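Local structure of tartronic semialdehyde reductase (Salmonella typhimurium, 1YB4) at residues 4-9 / 59-64; 9-14 / 29-34; 63-68 / 94-99; 118-123 / 134-139; 240-245 / 261-266. The protein catalyses the reversible NAD(P)H-dependent reduction of tartronic semialdehyde (2-hydroxy-3-oxopropanoate) to (R)-glycerate. All blocks are in the same frame, centred on the assembly; numbering follows the deposited sequence.

Contact 1 (4-9 / 59-64)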
# COMPACT_ATOMS: atom_id res chain seq x y z
N MSE A 4 -49.32 0.10 4.70
CA MSE A 4 -50.30 -0.92 4.20
C MSE A 4 -50.11 -2.24 4.94
O MSE A 4 -49.96 -2.26 6.17
CB MSE A 4 -50.08 -1.17 2.71
CG MSE A 4 -50.18 0.05 1.81
SE MSE A 4 -49.82 -0.39 -0.05
CE MSE A 4 -48.31 0.79 -0.35
N LYS A 5 -50.15 -3.33 4.19
CA LYS A 5 -49.93 -4.67 4.73
C LYS A 5 -48.49 -4.99 4.32
O LYS A 5 -48.17 -5.07 3.12
CB LYS A 5 -50.90 -5.68 4.12
CG LYS A 5 -50.99 -5.66 2.60
CD LYS A 5 -51.55 -6.99 2.06
CE LYS A 5 -52.87 -7.40 2.72
NZ LYS A 5 -54.00 -6.48 2.42
N LEU A 6 -47.63 -5.19 5.32
CA LEU A 6 -46.22 -5.42 5.07
C LEU A 6 -45.73 -6.81 5.36
O LEU A 6 -46.44 -7.60 5.98
CB LEU A 6 -45.39 -4.42 5.89
CG LEU A 6 -45.96 -3.00 5.98
CD1 LEU A 6 -45.08 -2.16 6.91
CD2 LEU A 6 -46.05 -2.38 4.59
N GLY A 7 -44.51 -7.09 4.92
CA GLY A 7 -43.86 -8.38 5.12
C GLY A 7 -42.38 -8.21 5.42
O GLY A 7 -41.72 -7.35 4.84
N PHE A 8 -41.85 -9.01 6.34
CA PHE A 8 -40.44 -8.94 6.73
C PHE A 8 -39.84 -10.33 6.57
O PHE A 8 -40.27 -11.28 7.21
CB PHE A 8 -40.31 -8.48 8.19
CG PHE A 8 -39.22 -7.46 8.41
CD1 PHE A 8 -39.49 -6.10 8.30
CD2 PHE A 8 -37.92 -7.86 8.70
CE1 PHE A 8 -38.48 -5.16 8.47
CE2 PHE A 8 -36.91 -6.93 8.87
CZ PHE A 8 -37.19 -5.57 8.75
N ILE A 9 -38.82 -10.45 5.72
CA ILE A 9 -38.21 -11.75 5.46
C ILE A 9 -36.89 -12.03 6.19
O ILE A 9 -36.30 -13.08 6.01
CB ILE A 9 -38.02 -11.95 3.93
CG1 ILE A 9 -39.39 -11.94 3.27
CG2 ILE A 9 -37.32 -13.26 3.63
CD1 ILE A 9 -39.37 -12.33 1.82
N ALA A 59 -48.95 -9.56 1.58
CA ALA A 59 -48.17 -8.34 1.77
C ALA A 59 -47.88 -7.66 0.44
O ALA A 59 -47.48 -8.32 -0.53
CB ALA A 59 -46.87 -8.65 2.49
N ASP A 60 -48.07 -6.34 0.39
CA ASP A 60 -47.79 -5.57 -0.83
C ASP A 60 -46.36 -4.99 -0.83
O ASP A 60 -45.76 -4.79 -1.89
CB ASP A 60 -48.81 -4.43 -0.99
CG ASP A 60 -50.24 -4.93 -1.02
OD1 ASP A 60 -50.51 -5.98 -1.65
OD2 ASP A 60 -51.10 -4.26 -0.42
N ILE A 61 -45.82 -4.72 0.35
CA ILE A 61 -44.46 -4.21 0.49
C ILE A 61 -43.71 -5.25 1.33
O ILE A 61 -44.11 -5.57 2.45
CB ILE A 61 -44.45 -2.83 1.18
CG1 ILE A 61 -45.15 -1.80 0.29
CG2 ILE A 61 -43.01 -2.39 1.43
CD1 ILE A 61 -45.29 -0.41 0.93
N ILE A 62 -42.65 -5.80 0.75
CA ILE A 62 -41.85 -6.83 1.41
C ILE A 62 -40.43 -6.34 1.77
O ILE A 62 -39.66 -5.95 0.90
CB ILE A 62 -41.70 -8.09 0.52
CG1 ILE A 62 -43.07 -8.73 0.25
CG2 ILE A 62 -40.76 -9.09 1.17
CD1 ILE A 62 -43.90 -8.02 -0.80
N PHE A 63 -40.10 -6.39 3.06
CA PHE A 63 -38.80 -5.97 3.58
C PHE A 63 -37.90 -7.18 3.74
O PHE A 63 -38.29 -8.18 4.35
CB PHE A 63 -38.96 -5.31 4.94
CG PHE A 63 -39.57 -3.95 4.87
CD1 PHE A 63 -38.78 -2.84 4.59
CD2 PHE A 63 -40.95 -3.78 5.00
CE1 PHE A 63 -39.36 -1.58 4.44
CE2 PHE A 63 -41.53 -2.53 4.85
CZ PHE A 63 -40.74 -1.42 4.57
N ILE A 64 -36.68 -7.09 3.21
CA ILE A 64 -35.71 -8.16 3.32
C ILE A 64 -34.47 -7.72 4.10
O ILE A 64 -33.80 -6.76 3.71
CB ILE A 64 -35.26 -8.63 1.92
CG1 ILE A 64 -36.45 -9.21 1.16
CG2 ILE A 64 -34.10 -9.65 2.04
CD1 ILE A 64 -36.14 -9.57 -0.26

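Contact 2 (9-14 / 29-34)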
# COMPACT_ATOMS: atom_id res chain seq x y z
N ILE A 9 -38.82 -10.45 5.72
CA ILE A 9 -38.21 -11.75 5.46
C ILE A 9 -36.89 -12.03 6.19
O ILE A 9 -36.30 -13.08 6.01
CB ILE A 9 -38.02 -11.95 3.93
CG1 ILE A 9 -39.39 -11.94 3.27
CG2 ILE A 9 -37.32 -13.26 3.63
CD1 ILE A 9 -39.37 -12.33 1.82
N GLY A 10 -36.45 -11.10 7.02
CA GLY A 10 -35.22 -11.35 7.74
C GLY A 10 -35.22 -10.73 9.11
O GLY A 10 -35.32 -9.51 9.25
N LEU A 11 -35.13 -11.56 10.14
CA LEU A 11 -35.10 -11.02 11.49
C LEU A 11 -33.67 -11.14 12.00
O LEU A 11 -32.73 -11.30 11.22
CB LEU A 11 -36.10 -11.76 12.38
CG LEU A 11 -37.55 -11.59 11.89
CD1 LEU A 11 -38.53 -12.35 12.78
CD2 LEU A 11 -37.91 -10.11 11.88
N GLY A 12 -33.48 -11.04 13.30
CA GLY A 12 -32.13 -11.14 13.80
C GLY A 12 -31.61 -9.79 14.22
O GLY A 12 -32.33 -8.79 14.18
N ILE A 13 -30.35 -9.77 14.62
CA ILE A 13 -29.67 -8.58 15.09
C ILE A 13 -30.31 -7.23 14.70
O ILE A 13 -30.52 -6.36 15.56
CB ILE A 13 -28.18 -8.58 14.65
CG1 ILE A 13 -27.68 -10.01 14.39
CG2 ILE A 13 -27.33 -7.97 15.76
CD1 ILE A 13 -28.06 -10.60 13.02
N MSE A 14 -30.63 -7.05 13.43
CA MSE A 14 -31.21 -5.79 13.00
C MSE A 14 -32.62 -5.92 12.41
O MSE A 14 -33.46 -5.05 12.63
CB MSE A 14 -30.30 -5.14 11.97
CG MSE A 14 -28.85 -5.05 12.43
SE MSE A 14 -28.16 -3.28 12.20
CE MSE A 14 -28.61 -3.00 10.35
N LEU A 29 -47.72 -7.21 10.17
CA LEU A 29 -46.61 -7.83 9.49
C LEU A 29 -46.62 -9.34 9.48
O LEU A 29 -46.90 -9.99 10.48
CB LEU A 29 -45.30 -7.38 10.11
CG LEU A 29 -44.62 -6.11 9.60
CD1 LEU A 29 -45.58 -4.93 9.61
CD2 LEU A 29 -43.42 -5.84 10.49
N HIS A 30 -46.29 -9.90 8.32
CA HIS A 30 -46.18 -11.33 8.18
C HIS A 30 -44.67 -11.48 8.06
O HIS A 30 -44.07 -11.11 7.05
CB HIS A 30 -46.91 -11.80 6.93
CG HIS A 30 -48.39 -11.94 7.11
ND1 HIS A 30 -48.96 -13.05 7.70
CD2 HIS A 30 -49.42 -11.13 6.76
CE1 HIS A 30 -50.27 -12.91 7.70
NE2 HIS A 30 -50.58 -11.76 7.14
N VAL A 31 -44.06 -12.00 9.12
CA VAL A 31 -42.62 -12.17 9.17
C VAL A 31 -42.16 -13.60 8.97
O VAL A 31 -42.98 -14.51 8.89
CB VAL A 31 -42.07 -11.67 10.52
CG1 VAL A 31 -42.66 -10.30 10.84
CG2 VAL A 31 -42.40 -12.67 11.61
N THR A 32 -40.84 -13.78 8.91
CA THR A 32 -40.22 -15.09 8.73
C THR A 32 -38.71 -14.96 8.86
O THR A 32 -38.15 -13.90 8.59
CB THR A 32 -40.52 -15.67 7.33
OG1 THR A 32 -40.10 -17.04 7.30
CG2 THR A 32 -39.76 -14.91 6.26
N THR A 33 -38.05 -16.04 9.27
CA THR A 33 -36.60 -16.06 9.43
C THR A 33 -36.23 -17.46 9.92
O THR A 33 -37.12 -18.23 10.30
CB THR A 33 -36.10 -14.99 10.45
OG1 THR A 33 -34.68 -15.10 10.61
CG2 THR A 33 -36.77 -15.16 11.80
N ILE A 34 -34.94 -17.80 9.89
CA ILE A 34 -34.50 -19.12 10.32
C ILE A 34 -34.65 -19.30 11.82
O ILE A 34 -35.17 -20.32 12.28
CB ILE A 34 -33.01 -19.38 9.93
CG1 ILE A 34 -32.08 -18.42 10.69
CG2 ILE A 34 -32.82 -19.20 8.45
CD1 ILE A 34 -31.55 -18.99 12.02

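Contact 3 (63-68 / 94-99)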
# COMPACT_ATOMS: atom_id res chain seq x y z
N PHE A 63 -40.10 -6.39 3.06
CA PHE A 63 -38.80 -5.97 3.58
C PHE A 63 -37.90 -7.18 3.74
O PHE A 63 -38.29 -8.18 4.35
CB PHE A 63 -38.96 -5.31 4.94
CG PHE A 63 -39.57 -3.95 4.87
CD1 PHE A 63 -38.78 -2.84 4.59
CD2 PHE A 63 -40.95 -3.78 5.00
CE1 PHE A 63 -39.36 -1.58 4.44
CE2 PHE A 63 -41.53 -2.53 4.85
CZ PHE A 63 -40.74 -1.42 4.57
N ILE A 64 -36.68 -7.09 3.21
CA ILE A 64 -35.71 -8.16 3.32
C ILE A 64 -34.47 -7.72 4.10
O ILE A 64 -33.80 -6.76 3.71
CB ILE A 64 -35.26 -8.63 1.92
CG1 ILE A 64 -36.45 -9.21 1.16
CG2 ILE A 64 -34.10 -9.65 2.04
CD1 ILE A 64 -36.14 -9.57 -0.26
N MSE A 65 -34.17 -8.40 5.21
CA MSE A 65 -32.98 -8.08 5.99
C MSE A 65 -32.20 -9.35 6.29
O MSE A 65 -32.23 -9.88 7.41
CB MSE A 65 -33.32 -7.36 7.30
CG MSE A 65 -32.09 -6.92 8.12
SE MSE A 65 -30.98 -5.47 7.35
CE MSE A 65 -29.58 -6.50 6.51
N VAL A 66 -31.50 -9.82 5.26
CA VAL A 66 -30.68 -11.02 5.30
C VAL A 66 -29.19 -10.58 5.25
O VAL A 66 -28.88 -9.47 4.82
CB VAL A 66 -31.05 -11.91 4.09
CG1 VAL A 66 -30.32 -11.44 2.87
CG2 VAL A 66 -30.78 -13.36 4.39
N PRO A 67 -28.26 -11.44 5.70
CA PRO A 67 -26.80 -11.20 5.74
C PRO A 67 -25.96 -10.85 4.50
O PRO A 67 -25.34 -9.79 4.45
CB PRO A 67 -26.27 -12.46 6.44
CG PRO A 67 -27.38 -12.79 7.38
CD PRO A 67 -28.59 -12.65 6.49
N ASP A 68 -25.90 -11.73 3.51
CA ASP A 68 -25.07 -11.50 2.32
C ASP A 68 -25.84 -11.50 0.99
O ASP A 68 -27.02 -11.81 0.94
CB ASP A 68 -23.97 -12.55 2.27
CG ASP A 68 -24.53 -13.97 2.31
OD1 ASP A 68 -25.20 -14.37 1.33
OD2 ASP A 68 -24.32 -14.67 3.32
N ASP A 94 -35.10 -4.31 -0.38
CA ASP A 94 -33.98 -4.99 0.25
C ASP A 94 -33.20 -3.96 1.02
O ASP A 94 -32.74 -2.95 0.46
CB ASP A 94 -33.08 -5.65 -0.80
CG ASP A 94 -31.98 -6.46 -0.17
OD1 ASP A 94 -32.20 -6.98 0.96
OD2 ASP A 94 -30.91 -6.60 -0.81
N MSE A 95 -33.06 -4.21 2.31
CA MSE A 95 -32.34 -3.29 3.16
C MSE A 95 -31.01 -3.87 3.63
O MSE A 95 -30.33 -3.28 4.47
CB MSE A 95 -33.23 -2.88 4.33
CG MSE A 95 -34.44 -2.09 3.85
SE MSE A 95 -35.54 -1.34 5.25
CE MSE A 95 -34.55 0.30 5.60
N SER A 96 -30.65 -5.01 3.03
CA SER A 96 -29.38 -5.67 3.33
C SER A 96 -28.28 -4.89 2.63
O SER A 96 -28.55 -4.11 1.72
CB SER A 96 -29.36 -7.09 2.77
OG SER A 96 -30.51 -7.84 3.10
N SER A 97 -27.04 -5.10 3.06
CA SER A 97 -25.91 -4.46 2.40
C SER A 97 -25.28 -5.58 1.57
O SER A 97 -24.57 -6.44 2.09
CB SER A 97 -24.89 -3.92 3.41
OG SER A 97 -25.40 -2.80 4.08
N ILE A 98 -25.57 -5.57 0.28
CA ILE A 98 -25.04 -6.58 -0.61
C ILE A 98 -24.35 -5.93 -1.80
O ILE A 98 -24.14 -4.72 -1.82
CB ILE A 98 -26.16 -7.53 -1.12
CG1 ILE A 98 -27.03 -6.82 -2.16
CG2 ILE A 98 -27.04 -7.95 0.05
CD1 ILE A 98 -28.19 -7.68 -2.68
N SER A 99 -24.05 -6.75 -2.80
CA SER A 99 -23.36 -6.30 -3.99
C SER A 99 -24.14 -5.37 -4.89
O SER A 99 -25.25 -5.68 -5.30
CB SER A 99 -22.90 -7.50 -4.80
OG SER A 99 -22.54 -7.10 -6.11

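Contact 4 (118-123 / 134-139)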
# COMPACT_ATOMS: atom_id res chain seq x y z
N LEU A 118 -36.67 -1.53 -4.42
CA LEU A 118 -35.91 -0.44 -3.83
C LEU A 118 -34.77 -1.10 -3.08
O LEU A 118 -35.01 -2.00 -2.28
CB LEU A 118 -36.73 0.36 -2.81
CG LEU A 118 -37.88 1.30 -3.17
CD1 LEU A 118 -38.28 2.07 -1.91
CD2 LEU A 118 -37.46 2.26 -4.29
N ASP A 119 -33.53 -0.72 -3.37
CA ASP A 119 -32.43 -1.27 -2.61
C ASP A 119 -32.13 -0.13 -1.66
O ASP A 119 -31.79 0.97 -2.07
CB ASP A 119 -31.21 -1.61 -3.49
CG ASP A 119 -30.78 -0.46 -4.40
OD1 ASP A 119 -31.50 -0.15 -5.37
OD2 ASP A 119 -29.71 0.13 -4.14
N ALA A 120 -32.32 -0.39 -0.38
CA ALA A 120 -32.09 0.65 0.60
C ALA A 120 -31.21 0.17 1.76
O ALA A 120 -31.69 -0.01 2.89
CB ALA A 120 -33.43 1.18 1.13
N PRO A 121 -29.92 -0.07 1.48
CA PRO A 121 -29.01 -0.51 2.54
C PRO A 121 -29.10 0.47 3.70
O PRO A 121 -29.48 1.63 3.51
CB PRO A 121 -27.64 -0.49 1.86
CG PRO A 121 -27.82 0.47 0.68
CD PRO A 121 -29.20 0.12 0.21
N VAL A 122 -28.76 0.01 4.90
CA VAL A 122 -28.84 0.87 6.07
C VAL A 122 -27.54 0.89 6.87
O VAL A 122 -26.71 -0.01 6.75
CB VAL A 122 -29.98 0.41 7.00
CG1 VAL A 122 -29.74 -0.99 7.47
CG2 VAL A 122 -30.08 1.32 8.18
N SER A 123 -27.36 1.93 7.67
CA SER A 123 -26.19 2.03 8.53
C SER A 123 -26.63 2.63 9.86
O SER A 123 -27.50 3.50 9.89
CB SER A 123 -25.07 2.85 7.88
OG SER A 123 -25.53 4.07 7.33
N LEU A 134 -31.87 4.93 12.06
CA LEU A 134 -30.97 4.44 11.04
C LEU A 134 -30.81 5.45 9.90
O LEU A 134 -31.69 6.29 9.67
CB LEU A 134 -31.52 3.16 10.43
CG LEU A 134 -31.65 1.92 11.31
CD1 LEU A 134 -32.59 0.90 10.62
CD2 LEU A 134 -30.25 1.34 11.56
N SER A 135 -29.68 5.38 9.21
CA SER A 135 -29.47 6.22 8.05
C SER A 135 -29.85 5.27 6.92
O SER A 135 -29.48 4.09 6.95
CB SER A 135 -28.01 6.67 7.94
OG SER A 135 -27.72 7.60 8.96
N ILE A 136 -30.60 5.76 5.93
CA ILE A 136 -31.06 4.92 4.84
C ILE A 136 -30.79 5.51 3.45
O ILE A 136 -31.30 6.58 3.11
CB ILE A 136 -32.56 4.65 5.00
CG1 ILE A 136 -32.83 4.05 6.39
CG2 ILE A 136 -33.04 3.73 3.94
CD1 ILE A 136 -34.31 3.94 6.75
N MSE A 137 -29.97 4.83 2.65
CA MSE A 137 -29.66 5.30 1.31
C MSE A 137 -30.45 4.41 0.36
O MSE A 137 -30.37 3.19 0.43
CB MSE A 137 -28.16 5.21 1.05
CG MSE A 137 -27.39 4.67 2.23
SE MSE A 137 -25.68 5.50 2.52
CE MSE A 137 -25.38 4.93 4.35
N VAL A 138 -31.21 5.04 -0.53
CA VAL A 138 -32.11 4.32 -1.42
C VAL A 138 -31.94 4.43 -2.92
O VAL A 138 -31.81 5.53 -3.47
CB VAL A 138 -33.59 4.71 -1.11
CG1 VAL A 138 -34.54 3.84 -1.92
CG2 VAL A 138 -33.87 4.60 0.38
N GLY A 139 -31.99 3.28 -3.59
CA GLY A 139 -31.89 3.26 -5.04
C GLY A 139 -33.22 2.81 -5.61
O GLY A 139 -33.76 1.79 -5.17

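Contact 5 (240-245 / 261-266)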
# COMPACT_ATOMS: atom_id res chain seq x y z
N LYS A 240 -16.39 -7.44 6.50
CA LYS A 240 -17.33 -7.96 5.52
C LYS A 240 -17.67 -6.82 4.54
O LYS A 240 -17.73 -7.03 3.33
CB LYS A 240 -18.58 -8.50 6.23
CG LYS A 240 -19.68 -9.13 5.33
CD LYS A 240 -20.79 -8.12 4.93
CE LYS A 240 -21.38 -7.40 6.15
NZ LYS A 240 -22.45 -6.41 5.82
N ASP A 241 -17.88 -5.61 5.06
CA ASP A 241 -18.19 -4.49 4.19
C ASP A 241 -17.05 -4.14 3.23
O ASP A 241 -17.27 -4.01 2.03
CB ASP A 241 -18.58 -3.24 5.00
CG ASP A 241 -19.99 -3.31 5.54
OD1 ASP A 241 -20.87 -3.85 4.82
OD2 ASP A 241 -20.23 -2.82 6.66
N LEU A 242 -15.83 -4.00 3.75
CA LEU A 242 -14.70 -3.68 2.88
C LEU A 242 -14.52 -4.76 1.82
O LEU A 242 -13.92 -4.52 0.79
CB LEU A 242 -13.41 -3.51 3.67
CG LEU A 242 -13.36 -2.26 4.56
CD1 LEU A 242 -11.92 -2.07 5.06
CD2 LEU A 242 -13.84 -1.02 3.78
N ASN A 243 -15.06 -5.95 2.08
CA ASN A 243 -14.95 -7.03 1.11
C ASN A 243 -15.90 -6.76 -0.06
O ASN A 243 -15.60 -7.13 -1.21
CB ASN A 243 -15.27 -8.38 1.74
CG ASN A 243 -14.82 -9.55 0.87
OD1 ASN A 243 -15.56 -10.51 0.67
ND2 ASN A 243 -13.59 -9.46 0.35
N LEU A 244 -17.03 -6.12 0.21
CA LEU A 244 -17.96 -5.77 -0.86
C LEU A 244 -17.27 -4.75 -1.76
O LEU A 244 -17.26 -4.90 -2.97
CB LEU A 244 -19.22 -5.15 -0.30
CG LEU A 244 -20.25 -6.17 0.16
CD1 LEU A 244 -21.36 -5.46 0.91
CD2 LEU A 244 -20.76 -6.91 -1.06
N ALA A 245 -16.68 -3.73 -1.14
CA ALA A 245 -15.97 -2.69 -1.88
C ALA A 245 -14.86 -3.29 -2.74
O ALA A 245 -14.76 -3.00 -3.93
CB ALA A 245 -15.37 -1.66 -0.93
N THR A 261 -5.43 -1.75 1.63
CA THR A 261 -4.59 -1.78 2.82
C THR A 261 -5.42 -1.83 4.09
O THR A 261 -5.12 -2.60 4.98
CB THR A 261 -3.67 -0.54 2.93
OG1 THR A 261 -2.89 -0.41 1.73
CG2 THR A 261 -2.73 -0.68 4.13
N CYS A 262 -6.45 -0.99 4.18
CA CYS A 262 -7.30 -0.98 5.38
C CYS A 262 -7.82 -2.36 5.71
O CYS A 262 -7.90 -2.74 6.88
CB CYS A 262 -8.47 -0.01 5.22
SG CYS A 262 -8.01 1.69 5.63
N GLN A 263 -8.18 -3.13 4.68
CA GLN A 263 -8.70 -4.48 4.90
C GLN A 263 -7.60 -5.33 5.51
O GLN A 263 -7.85 -6.14 6.40
CB GLN A 263 -9.16 -5.09 3.57
CG GLN A 263 -9.79 -6.49 3.67
CD GLN A 263 -11.10 -6.49 4.45
OE1 GLN A 263 -11.15 -6.06 5.61
NE2 GLN A 263 -12.16 -6.97 3.81
N GLU A 264 -6.37 -5.14 5.05
CA GLU A 264 -5.25 -5.91 5.58
C GLU A 264 -4.93 -5.52 7.02
O GLU A 264 -4.57 -6.37 7.84
CB GLU A 264 -4.01 -5.72 4.70
CG GLU A 264 -4.18 -6.23 3.29
CD GLU A 264 -4.72 -7.65 3.26
OE1 GLU A 264 -4.06 -8.56 3.81
OE2 GLU A 264 -5.82 -7.86 2.69
N LEU A 265 -5.06 -4.23 7.33
CA LEU A 265 -4.81 -3.75 8.68
C LEU A 265 -5.87 -4.36 9.63
O LEU A 265 -5.58 -4.69 10.78
CB LEU A 265 -4.85 -2.22 8.73
CG LEU A 265 -3.74 -1.44 7.99
CD1 LEU A 265 -4.04 0.04 8.04
CD2 LEU A 265 -2.39 -1.72 8.61
N PHE A 266 -7.10 -4.51 9.13
CA PHE A 266 -8.16 -5.13 9.93
C PHE A 266 -7.79 -6.59 10.18
O PHE A 266 -8.19 -7.17 11.18
CB PHE A 266 -9.52 -5.08 9.21
CG PHE A 266 -10.26 -3.78 9.39
CD1 PHE A 266 -10.12 -3.03 10.55
CD2 PHE A 266 -11.12 -3.31 8.39
CE1 PHE A 266 -10.81 -1.85 10.72
CE2 PHE A 266 -11.82 -2.11 8.55
CZ PHE A 266 -11.66 -1.38 9.71

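Contact 1 (4-9 / 59-64)
The Rossmann-fold sheet of the NAD-binding domain has strands 5-8 and 61-64 as parallel neighbours, and G7 meets I61, I62 and F63 near the middle of the pair. The strand axes run 21° apart. Four backbone bonds join the two segments in the stagger of parallel strands. G7 gives its N-H to I61 O and takes the N-H of F63 on its own carbonyl. That second bond is short and nearly straight, with F63 N 2.6 Å from G7 O. I9 N reaches F63 O at 2.7 Å. Just before strand 61-64, D60 N binds K5 O at 3.0 Å. One face of the sheet carries L6, F8, I61 and F63. The rings of F8 and F63 are near parallel, with planes at 20°, but they are slid so far apart that they barely overlap, and their centroids stay 5.8 Å apart. The closer touch is F8 CD1 on F63 CB, at 3.5 Å. F63 O sits over one face of the F8 ring, toward the rim. L6 and I61 lie side by side and point the same way, CD2 of L6 against CB of I61. L151 of helix 142-155 covers L6, I61 and F63, while M18, A19 and L22 of helix 15-24 cover F8. At the exposed end, the aliphatic part of K5 rests on the D60 carboxylate. K5 NZ itself stays 4.6 Å from D60 OD2. I62 lies on the other face, and I9, just past strand 5-8, sets its CD1 3.6 Å from I62 CG2.

Contact 2 (9-14 / 29-34)
L11 lays its side chain across T33, the two crossing at about a right angle. Both the root and one tip of the leucine touch the same methyl: T33 CG2 is 3.5 Å from L11 CD1 and the same distance from L11 CB. The T33 hydroxyl points away from its own backbone N (chi1 177°), and this turns the methyl branch to the leucine. L11 CD1 also reaches V31 CG2, at 4.1 Å. One step back, I9 and T32 run side by side and point the same way, their CG2 methyls 3.9 Å apart. T32 CG2 comes closer still to the backbone, 3.6 Å from I9 CA. V55 of helix 52-57 touches both I9 and T32, and A19 of helix 15-24 packs on L11. Segment 9-14 is the turn from strand 5-8 to helix 15-24, where G10 and G12 fit the GxGxxG pattern that probably binds the dinucleotide. G12 has a positive phi of 106°, suited to glycine. No hydrogen bond crosses this contact. I9 O and T32 O lie 3.3 Å apart, but both are acceptors. This contact between the probable cofactor loop and residues 31-33 is thus apolar, made largely by methyl groups, with no polar bond across it.

Contact 3 (63-68 / 94-99)
I64 and M95 make the one firm backbone bond here, M95 N to I64 O at 3.0 Å and 165° at the hydrogen. It continues the parallel pairing of I64 with D94 at the C-terminal ends of two Rossmann strands. Beyond it the side chain of S96 takes over. S96 OG lies 2.9 Å from V66 O and equally near D94 OD1. It has one proton for two acceptors, and which receives it is not settled. The D94 side chain extends with CG opposite the backbone N (chi1 -175°), which places OD1 beside this hydroxyl. The backbone S96 N adds a weak bond to D94 OD1, 3.3 Å long. I64 O and D94 OD1 are also close, at 3.2 Å, but two acceptors share no proton. Apolar atoms line the flanks. M95 SE meets the edge of the F63 ring, 3.6 Å from CD1, in a Met-aromatic contact. M65 bends its chain over S96, CE to S96 CA 3.3 Å. Other polar ends are met outside the pair. S97 OG binds NZ of K172, the predicted active-site lysine, and S96 O binds Q169. D68 and S99 are N-caps of the helices that follow, with S99 OG on E102 N and D68 OD2 also bonded to Q71 NE2. The S96 hydroxyl lies between two acceptors: it can tie the V66 backbone across the contact or the D94 carboxylate within its own segment, while the M95 N to I64 O bond does not depend on that choice.

Contact 4 (118-123 / 134-139)
Segments 118-123 and 134-139 run antiparallel, their end-to-end directions 145° apart, with a single bridge at D119-G139 and paired residues again at V122-I136 and S123-S135, beyond A120 and P121. G139 N binds D119 O at 2.8 Å, and D119 N binds G139 O in return. S123 and S135 likewise exchange two bonds, S135 N to S123 O being 3.0 Å and almost straight. Between these pairs, M137 N gives only a weak bond to P121 O, at 3.3 Å. P121 has no N-H to return to M137 O, and A120 CA comes up instead, 3.1 Å from that oxygen in a C-H...O contact. On one side of the sheet, A120 CB touches V138 CG2 at 3.5 Å and also I136 CG2. V122 CG2 presses on L134 with tight packing, 3.2 Å from L134 CB. This strand pair borders the active site: V122 O binds NZ of K172, predicted to be catalytic, and P121 packs on the same residue. D119 OD1 lies 3.0 Å from G139 O, close because G139 has no side chain, though both atoms are acceptors. Donors outside the pair answer for the carboxylate: G166 N and N165 on OD1, Q169 N on OD2. Such a set of N-H groups would probably favour a charged D119, and it ties the strand to the start of helix 167-195.

Contact 5 (240-245 / 261-266)
C262 is the first residue of 261-266 to touch 240-245, its CB 4.0 Å from L242 CD1. The two helices run nearly antiparallel, at 154°, with axes 10.0 Å apart. They belong to the all-helical C-terminal part of the chain. C262 also packs on L181 and E184 of the long helix 167-195. Next comes Q263, which faces L242. Its chain leaves the backbone extended (chi1 -178°) and then bends at chi2, which sets the amide against L242 CB. Q263 NE2 lies 3.7 Å from L242 CB and hydrogen-bonds Q239 O on helix 235-251. E264 turns to another copy of the protein, where its OE1 binds L256 N of the second subunit. F266 is the last to touch. L242 CD1 meets the edge of its ring, 3.5 Å from F266 CE2, and the two side chains cross at about a right angle. Q263 OE1 sits at the same ring's edge, in its plane. No hydrogen bond joins the two segments, so L242 packing does the joining here, and the Q263 amide reaches the backbone O of Q239, just before segment 240-245.

Contacts 1 to 4 follow one sheet from strand to strand. Contacts 1 and 2 meet where H30 pairs with L6 and F8, and they share I9. Contact 3 continues strand 61-64 of contact 1, sharing F63 and I64. Contacts 3 and 4 are joined by D94, whose O is 2.7 Å from A120 N. M14 of contact 2 also touches V122 of contact 4. The predicted active-site K172 stands beside contacts 3 and 4, the side chains of S97 and P121 about 3 and 4 Å from that of K172, nearest atoms. Contact 5 lies in the helical part, its centre about 32 Å from that of contact 1. L244 and K240 still pack on S97 of contact 3.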